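Local atomic coordinates of SusD/RagB family nutrient-binding outer membrane lipoprotein (Bacteroides vulgatus, PDB entry 4F7A), a protein that probably binds glycans, possibly mucin O-glycans, at the outer membrane as a SusD-like lipoprotein built on a TPR-like helical scaffold. Residues A362-S367 with L378-K383. Numbering follows the deposited sequence.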
loop_
_atom_site.group_PDB
_atom_site.type_symbol
_atom_site.label_atom_id
_atom_site.label_comp_id
_atom_site.label_asym_id
_atom_site.label_seq_id
_atom_site.Cartn_x
_atom_site.Cartn_y
_atom_site.Cartn_z
ATOM N N ALA A 362 4.117 20.139 4.403
ATOM C CA ALA A 362 2.714 20.068 3.991
ATOM C C ALA A 362 2.176 18.655 4.166
ATOM O O ALA A 362 1.029 18.472 4.576
ATOM C CB ALA A 362 2.530 20.547 2.561
ATOM N N GLY A 363 2.997 17.651 3.881
ATOM C CA GLY A 363 2.571 16.267 4.060
ATOM C C GLY A 363 2.252 15.914 5.508
ATOM O O GLY A 363 1.260 15.254 5.789
ATOM N N VAL A 364 3.116 16.325 6.424
ATOM C CA VAL A 364 2.913 16.027 7.836
ATOM C C VAL A 364 1.654 16.763 8.340
ATOM O O VAL A 364 0.823 16.179 9.029
ATOM C CB VAL A 364 4.146 16.371 8.696
ATOM C CG1 VAL A 364 3.859 16.146 10.225
ATOM C CG2 VAL A 364 5.363 15.529 8.230
ATOM N N GLN A 365 1.517 18.045 7.996
ATOM C CA GLN A 365 0.384 18.814 8.438
ATOM C C GLN A 365 -0.905 18.178 7.889
ATOM O O GLN A 365 -1.929 18.094 8.579
ATOM C CB GLN A 365 0.467 20.278 7.992
ATOM C CG GLN A 365 -0.774 21.013 8.438
ATOM C CD GLN A 365 -0.949 20.915 9.953
ATOM O OE1 GLN A 365 -0.039 21.394 10.677
ATOM N NE2 GLN A 365 -2.102 20.274 10.455
ATOM N N THR A 366 -0.842 17.750 6.640
ATOM C CA THR A 366 -1.997 17.171 5.976
ATOM C C THR A 366 -2.423 15.859 6.660
ATOM O O THR A 366 -3.628 15.614 6.861
ATOM C CB THR A 366 -1.723 16.991 4.457
ATOM O OG1 THR A 366 -1.549 18.289 3.855
ATOM C CG2 THR A 366 -2.893 16.271 3.755
ATOM N N SER A 367 -1.444 15.028 7.015
ATOM C CA SER A 367 -1.699 13.798 7.737
ATOM C C SER A 367 -2.321 14.062 9.117
ATOM O O SER A 367 -3.315 13.450 9.491
ATOM C CB SER A 367 -0.418 12.989 7.871
ATOM O OG SER A 367 -0.647 11.833 8.636
ATOM N N LEU A 378 4.722 22.428 15.872
ATOM C CA LEU A 378 5.634 22.131 16.984
ATOM C C LEU A 378 6.328 20.782 16.723
ATOM O O LEU A 378 7.532 20.657 16.869
ATOM C CB LEU A 378 4.867 22.101 18.297
ATOM C CG LEU A 378 5.758 22.094 19.555
ATOM C CD1 LEU A 378 6.776 23.234 19.508
ATOM C CD2 LEU A 378 4.917 22.176 20.793
ATOM N N TYR A 379 5.570 19.797 16.258
ATOM C CA TYR A 379 6.130 18.487 15.930
ATOM C C TYR A 379 7.224 18.589 14.875
ATOM O O TYR A 379 8.253 17.910 14.972
ATOM C CB TYR A 379 5.006 17.585 15.442
ATOM C CG TYR A 379 5.367 16.206 14.966
ATOM C CD1 TYR A 379 5.362 15.135 15.839
ATOM C CD2 TYR A 379 5.586 15.952 13.624
ATOM C CE1 TYR A 379 5.637 13.854 15.412
ATOM C CE2 TYR A 379 5.851 14.657 13.177
ATOM C CZ TYR A 379 5.885 13.611 14.067
ATOM O OH TYR A 379 6.140 12.312 13.638
ATOM N N LEU A 380 7.011 19.459 13.886
ATOM C CA LEU A 380 7.975 19.657 12.799
ATOM C C LEU A 380 9.277 20.351 13.236
ATOM O O LEU A 380 10.233 20.373 12.466
ATOM C CB LEU A 380 7.307 20.436 11.645
ATOM C CG LEU A 380 6.350 19.584 10.828
ATOM C CD1 LEU A 380 5.520 20.514 9.892
ATOM C CD2 LEU A 380 7.130 18.476 10.064
ATOM N N THR A 381 9.321 20.881 14.462
ATOM C CA THR A 381 10.549 21.410 15.046
ATOM C C THR A 381 11.192 20.445 16.027
ATOM O O THR A 381 12.240 20.750 16.584
ATOM C CB THR A 381 10.290 22.716 15.862
ATOM O OG1 THR A 381 9.559 22.405 17.063
ATOM C CG2 THR A 381 9.539 23.707 15.069
ATOM N N SER A 382 10.590 19.286 16.256
ATOM C CA SER A 382 10.988 18.496 17.407
ATOM C C SER A 382 12.224 17.629 17.141
ATOM O O SER A 382 12.589 17.350 16.012
ATOM C CB SER A 382 9.817 17.665 17.926
ATOM O OG SER A 382 9.463 16.677 16.998
ATOM N N LYS A 383 12.863 17.210 18.221
ATOM C CA LYS A 383 14.125 16.477 18.162
ATOM C C LYS A 383 13.962 15.049 18.718
ATOM O O LYS A 383 14.944 14.390 19.055
ATOM C CB LYS A 383 15.186 17.249 18.964
#
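Tyr379 meets Val364 through CD2 and CE2 of its ring: CD2 lies 3.8 Å from Val364 CG1, and CE2 is 3.9 Å from that methyl. The methyl comes in obliquely, and the two side chains cross at about a right angle. Farther out, the tyrosine hydroxyl hydrogen-bonds NE2 of Gln426 on helix 416-431, while the ring also meets Phe368 with the planes about 60° apart, which probably limits the movement of the ring. Leu380 takes the other valine branch, its CD2 lying 3.9 Å from both CG2 and CB of Val364, and the two side chains run past each other in opposite directions. With CG1 of Val364 anti to the backbone N (chi1 175°), the fork of the valine offers one methyl to the tyrosine and the other to the leucine. Between the two segments the buried contact consists of apolar side-chain contacts, without a hydrogen bond. It folds the loop after helix 356-371 back on that helix, in a protein of the SusD family with a TPR-like fold; Phe339 of helix 334-346 also touches Val364. Beyond the leucine, the hydroxyl of Thr381 turns back to its own segment, OG1 bonding Leu378 O at 2.7 Å on a lone pair. Ser382 repeats the pattern one residue on: its OG reaches Tyr379 O at 2.7 Å, and its backbone N bonds the same oxygen, giving the carbonyl of the packed tyrosine two donors.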